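Local coordinates for RabGDI protein (PDB 3P1W) that probably acts as a Rab GDP-dissociation inhibitor, holding Rab GTPases in their GDP-bound state during membrane traffic, at residues 208-220 and 226-238. Residues are numbered along the deposited sequence; the frame is centred on the assembly and turned at random.
Sequences FLGHAVALYLNDD and AYLTLERIKLYMQ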
loop_
_atom_site.group_PDB
_atom_site.type_symbol
_atom_site.label_atom_id
_atom_site.label_comp_id
_atom_site.label_asym_id
_atom_site.label_seq_id
_atom_site.Cartn_x
_atom_site.Cartn_y
_atom_site.Cartn_z
ATOM N N PHE A 208 -7.715 -14.881 9.666
ATOM C CA PHE A 208 -7.830 -13.417 9.796
ATOM C C PHE A 208 -6.674 -12.840 10.599
ATOM O O PHE A 208 -6.244 -11.711 10.344
ATOM C CB PHE A 208 -9.201 -12.939 10.315
ATOM C CG PHE A 208 -9.377 -13.027 11.819
ATOM C CD1 PHE A 208 -8.791 -12.090 12.657
ATOM C CD2 PHE A 208 -10.178 -14.012 12.377
ATOM C CE1 PHE A 208 -8.971 -12.161 14.037
ATOM C CE2 PHE A 208 -10.362 -14.086 13.751
ATOM C CZ PHE A 208 -9.756 -13.166 14.578
ATOM N N LEU A 209 -6.153 -13.598 11.568
ATOM C CA LEU A 209 -4.958 -13.107 12.278
ATOM C C LEU A 209 -3.780 -12.882 11.338
ATOM O O LEU A 209 -3.115 -11.853 11.404
ATOM C CB LEU A 209 -4.546 -14.057 13.402
ATOM C CG LEU A 209 -5.511 -13.998 14.582
ATOM C CD1 LEU A 209 -5.229 -15.110 15.578
ATOM C CD2 LEU A 209 -5.420 -12.630 15.219
ATOM N N GLY A 210 -3.507 -13.855 10.484
ATOM C CA GLY A 210 -2.364 -13.776 9.594
ATOM C C GLY A 210 -2.504 -12.704 8.517
ATOM O O GLY A 210 -1.555 -11.953 8.250
ATOM N N HIS A 211 -3.678 -12.656 7.899
ATOM C CA HIS A 211 -3.903 -11.823 6.739
ATOM C C HIS A 211 -4.375 -10.419 7.092
ATOM O O HIS A 211 -4.010 -9.480 6.405
ATOM C CB HIS A 211 -4.874 -12.504 5.780
ATOM C CG HIS A 211 -4.311 -13.738 5.151
ATOM N ND1 HIS A 211 -4.030 -13.827 3.801
ATOM C CD2 HIS A 211 -3.886 -14.900 5.703
ATOM C CE1 HIS A 211 -3.521 -15.023 3.544
ATOM N NE2 HIS A 211 -3.397 -15.682 4.684
ATOM N N ALA A 212 -5.155 -10.268 8.160
ATOM C CA ALA A 212 -5.799 -8.981 8.468
ATOM C C ALA A 212 -5.233 -8.254 9.694
ATOM O O ALA A 212 -5.558 -7.088 9.912
ATOM C CB ALA A 212 -7.339 -9.182 8.620
ATOM N N VAL A 213 -4.450 -8.946 10.517
ATOM C CA VAL A 213 -3.859 -8.336 11.729
ATOM C C VAL A 213 -2.323 -8.302 11.582
ATOM O O VAL A 213 -1.724 -7.231 11.684
ATOM C CB VAL A 213 -4.336 -9.030 13.038
ATOM C CG1 VAL A 213 -3.701 -8.379 14.285
ATOM C CG2 VAL A 213 -5.848 -8.963 13.139
ATOM N N ALA A 214 -1.701 -9.453 11.321
ATOM C CA ALA A 214 -0.281 -9.497 10.972
ATOM C C ALA A 214 0.021 -8.943 9.554
ATOM O O ALA A 214 1.181 -8.650 9.219
ATOM C CB ALA A 214 0.250 -10.920 11.111
ATOM N N LEU A 215 -1.021 -8.830 8.730
ATOM C CA LEU A 215 -0.946 -8.198 7.394
ATOM C C LEU A 215 -0.004 -8.897 6.417
ATOM O O LEU A 215 0.607 -8.275 5.517
ATOM C CB LEU A 215 -0.638 -6.702 7.515
ATOM C CG LEU A 215 -1.700 -5.923 8.308
ATOM C CD1 LEU A 215 -1.222 -4.486 8.499
ATOM C CD2 LEU A 215 -3.123 -5.971 7.664
ATOM N N TYR A 216 0.053 -10.215 6.549
ATOM C CA TYR A 216 0.812 -11.023 5.620
ATOM C C TYR A 216 -0.016 -11.299 4.350
ATOM O O TYR A 216 -1.240 -11.172 4.341
ATOM C CB TYR A 216 1.182 -12.344 6.248
ATOM C CG TYR A 216 2.281 -12.314 7.300
ATOM C CD1 TYR A 216 3.570 -11.874 6.985
ATOM C CD2 TYR A 216 2.051 -12.821 8.582
ATOM C CE1 TYR A 216 4.604 -11.905 7.958
ATOM C CE2 TYR A 216 3.055 -12.855 9.538
ATOM C CZ TYR A 216 4.325 -12.397 9.224
ATOM O OH TYR A 216 5.304 -12.442 10.189
ATOM N N LEU A 217 0.683 -11.722 3.301
ATOM C CA LEU A 217 0.095 -11.991 1.987
ATOM C C LEU A 217 -0.243 -13.459 1.764
ATOM O O LEU A 217 -0.979 -13.800 0.855
ATOM C CB LEU A 217 1.085 -11.550 0.905
ATOM C CG LEU A 217 1.662 -10.141 1.035
ATOM C CD1 LEU A 217 2.303 -9.739 -0.290
ATOM C CD2 LEU A 217 0.610 -9.115 1.449
ATOM N N ASN A 218 0.337 -14.328 2.591
ATOM C CA ASN A 218 0.161 -15.768 2.453
ATOM C C ASN A 218 0.495 -16.416 3.798
ATOM O O ASN A 218 0.807 -15.709 4.760
ATOM C CB ASN A 218 1.047 -16.304 1.321
ATOM C CG ASN A 218 2.526 -16.070 1.576
ATOM O OD1 ASN A 218 3.036 -16.381 2.648
ATOM N ND2 ASN A 218 3.222 -15.506 0.597
ATOM N N ASP A 219 0.464 -17.743 3.845
ATOM C CA ASP A 219 0.669 -18.466 5.104
ATOM C C ASP A 219 2.083 -19.029 5.307
ATOM O O ASP A 219 2.275 -19.883 6.177
ATOM C CB ASP A 219 -0.381 -19.565 5.234
ATOM C CG ASP A 219 -1.800 -19.009 5.373
ATOM O OD1 ASP A 219 -1.990 -17.824 5.772
ATOM O OD2 ASP A 219 -2.738 -19.770 5.074
ATOM N N ASP A 220 3.078 -18.520 4.575
ATOM C CA ASP A 220 4.490 -18.941 4.789
ATOM C C ASP A 220 4.975 -18.653 6.217
ATOM O O ASP A 220 5.773 -19.418 6.770
ATOM C CB ASP A 220 5.437 -18.251 3.787
ATOM C CG ASP A 220 5.184 -18.669 2.334
ATOM O OD1 ASP A 220 4.403 -19.606 2.075
ATOM O OD2 ASP A 220 5.782 -18.050 1.447
ATOM N N ALA A 226 8.237 -17.554 15.604
ATOM C CA ALA A 226 7.046 -16.846 16.089
ATOM C C ALA A 226 7.244 -15.338 16.299
ATOM O O ALA A 226 6.344 -14.559 15.990
ATOM C CB ALA A 226 6.531 -17.488 17.383
ATOM N N TYR A 227 8.412 -14.929 16.814
ATOM C CA TYR A 227 8.646 -13.517 17.180
ATOM C C TYR A 227 8.332 -12.522 16.053
ATOM O O TYR A 227 7.848 -11.421 16.308
ATOM C CB TYR A 227 10.087 -13.292 17.682
ATOM C CG TYR A 227 11.170 -13.231 16.614
ATOM C CD1 TYR A 227 11.697 -12.012 16.206
ATOM C CD2 TYR A 227 11.689 -14.394 16.044
ATOM C CE1 TYR A 227 12.703 -11.954 15.243
ATOM C CE2 TYR A 227 12.698 -14.348 15.091
ATOM C CZ TYR A 227 13.196 -13.133 14.690
ATOM O OH TYR A 227 14.194 -13.084 13.738
ATOM N N LEU A 228 8.629 -12.912 14.818
ATOM C CA LEU A 228 8.368 -12.073 13.649
ATOM C C LEU A 228 6.887 -11.708 13.573
ATOM O O LEU A 228 6.527 -10.555 13.313
ATOM C CB LEU A 228 8.784 -12.809 12.374
ATOM C CG LEU A 228 10.272 -13.124 12.200
ATOM C CD1 LEU A 228 10.453 -14.401 11.335
ATOM C CD2 LEU A 228 11.029 -11.919 11.631
ATOM N N THR A 229 6.033 -12.687 13.845
ATOM C CA THR A 229 4.599 -12.508 13.704
ATOM C C THR A 229 4.009 -11.859 14.958
ATOM O O THR A 229 3.149 -10.985 14.876
ATOM C CB THR A 229 3.924 -13.844 13.396
ATOM O OG1 THR A 229 4.438 -14.357 12.155
ATOM C CG2 THR A 229 2.410 -13.668 13.293
ATOM N N LEU A 230 4.512 -12.249 16.125
ATOM C CA LEU A 230 4.062 -11.638 17.355
ATOM C C LEU A 230 4.305 -10.129 17.327
ATOM O O LEU A 230 3.450 -9.363 17.760
ATOM C CB LEU A 230 4.748 -12.294 18.571
ATOM C CG LEU A 230 4.311 -13.733 18.862
ATOM C CD1 LEU A 230 5.285 -14.416 19.846
ATOM C CD2 LEU A 230 2.885 -13.774 19.421
ATOM N N GLU A 231 5.459 -9.706 16.823
ATOM C CA GLU A 231 5.780 -8.280 16.753
ATOM C C GLU A 231 4.786 -7.541 15.871
ATOM O O GLU A 231 4.357 -6.442 16.185
ATOM C CB GLU A 231 7.205 -8.054 16.209
ATOM C CG GLU A 231 8.316 -8.422 17.172
ATOM C CD GLU A 231 8.530 -7.403 18.283
ATOM O OE1 GLU A 231 7.629 -6.576 18.554
ATOM O OE2 GLU A 231 9.613 -7.445 18.902
ATOM N N ARG A 232 4.428 -8.163 14.761
ATOM C CA ARG A 232 3.504 -7.560 13.810
ATOM C C ARG A 232 2.094 -7.466 14.376
ATOM O O ARG A 232 1.424 -6.440 14.237
ATOM C CB ARG A 232 3.503 -8.361 12.515
ATOM C CG ARG A 232 4.795 -8.188 11.714
ATOM C CD ARG A 232 4.879 -9.183 10.604
ATOM N NE ARG A 232 3.962 -8.864 9.517
ATOM C CZ ARG A 232 4.232 -8.025 8.512
ATOM N NH1 ARG A 232 5.402 -7.396 8.425
ATOM N NH2 ARG A 232 3.319 -7.819 7.583
ATOM N N ILE A 233 1.647 -8.534 15.022
ATOM C CA ILE A 233 0.334 -8.533 15.685
ATOM C C ILE A 233 0.326 -7.492 16.795
ATOM O O ILE A 233 -0.584 -6.674 16.870
ATOM C CB ILE A 233 -0.069 -9.939 16.199
ATOM C CG1 ILE A 233 -0.215 -10.889 15.014
ATOM C CG2 ILE A 233 -1.408 -9.881 16.965
ATOM C CD1 ILE A 233 -0.599 -12.317 15.374
ATOM N N LYS A 234 1.373 -7.471 17.620
ATOM C CA LYS A 234 1.479 -6.434 18.653
ATOM C C LYS A 234 1.465 -5.026 18.065
ATOM O O LYS A 234 0.804 -4.136 18.591
ATOM C CB LYS A 234 2.734 -6.621 19.517
ATOM C CG LYS A 234 2.614 -5.895 20.848
ATOM C CD LYS A 234 3.739 -6.251 21.814
ATOM C CE LYS A 234 5.074 -5.728 21.335
ATOM N NZ LYS A 234 5.016 -4.280 20.966
ATOM N N LEU A 235 2.179 -4.834 16.963
ATOM C CA LEU A 235 2.218 -3.528 16.290
ATOM C C LEU A 235 0.851 -3.073 15.808
ATOM O O LEU A 235 0.510 -1.898 15.953
ATOM C CB LEU A 235 3.220 -3.534 15.133
ATOM C CG LEU A 235 3.496 -2.174 14.468
ATOM C CD1 LEU A 235 4.336 -1.257 15.365
ATOM C CD2 LEU A 235 4.177 -2.383 13.123
ATOM N N TYR A 236 0.073 -3.988 15.227
ATOM C CA TYR A 236 -1.291 -3.680 14.825
ATOM C C TYR A 236 -2.070 -3.193 16.055
ATOM O O TYR A 236 -2.705 -2.124 16.053
ATOM C CB TYR A 236 -1.957 -4.932 14.259
ATOM C CG TYR A 236 -3.294 -4.704 13.625
ATOM C CD1 TYR A 236 -3.408 -4.527 12.237
ATOM C CD2 TYR A 236 -4.453 -4.676 14.382
ATOM C CE1 TYR A 236 -4.637 -4.306 11.649
ATOM C CE2 TYR A 236 -5.683 -4.479 13.793
ATOM C CZ TYR A 236 -5.784 -4.305 12.421
ATOM O OH TYR A 236 -7.023 -4.091 11.841
ATOM N N MET A 237 -2.005 -3.997 17.109
ATOM C CA MET A 237 -2.705 -3.697 18.359
ATOM C C MET A 237 -2.316 -2.337 18.965
ATOM O O MET A 237 -3.189 -1.589 19.396
ATOM C CB MET A 237 -2.458 -4.813 19.374
ATOM C CG MET A 237 -3.076 -6.141 18.979
ATOM S SD MET A 237 -2.667 -7.443 20.163
ATOM C CE MET A 237 -3.699 -6.963 21.539
ATOM N N GLN A 238 -1.020 -2.029 18.984
ATOM C CA GLN A 238 -0.511 -0.724 19.465
ATOM C C GLN A 238 -0.954 0.436 18.575
ATOM O O GLN A 238 -1.258 1.522 19.076
ATOM C CB GLN A 238 1.010 -0.710 19.494
ATOM C CG GLN A 238 1.650 -1.549 20.588
ATOM C CD GLN A 238 3.174 -1.554 20.506
ATOM O OE1 GLN A 238 3.853 -1.743 21.513
ATOM N NE2 GLN A 238 3.714 -1.347 19.306
HETATM O O HOH W 1 -7.125 -4.965 9.186
HETATM O O HOH W 2 0.670 -5.809 11.693
#
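Arg232, Tyr236 and Tyr216 carry the packing of helix 226-238 against the C-terminal part of helix 208-213 and the turn that follows it, two consecutive helices of this Rab GDI fold joined by a short connection; the axes of the two short segments cross at 57°. The first helix has a wider pi-type turn near its end; Leu215 then takes positive phi, and the carbonyls of Ala212, Val213 and Ala214 are met by water or by Arg232. Arginine suits this place because NE and NH2 can grip one oxygen side-on: Ala214 O accepts from Arg232 NE and Arg232 NH2, each at 2.8 Å. Glu440, beyond the two segments, gives NH2 a salt-bridge partner as well. With its chain bent at chi3 (73°), Arg232 brings its guanidinium flat against Tyr216, planes 17° apart, an off-centre stack with cation-pi character; Tyr221 also stacks on Tyr216. Both tyrosines pair a flat packing face with a hydroxyl that reaches a polar partner: Tyr216 OH and Thr229 OG1 share a hydrogen bond of 2.9 Å. Small Ala214 lets the backbones come close, its CB meeting Ile233 CG1 at 3.9 Å, while Val213 CG1 touches Ile233 CG2. Tyr236 offers a ring face to Val213 CA, 4.1 Å from the centroid, a CH-pi contact. Two waters bridge the segments: one joins Val213 O to Arg232 O, and the other donates to Ala212 O and is hydrogen-bonded to Tyr236 OH at 2.8 Å.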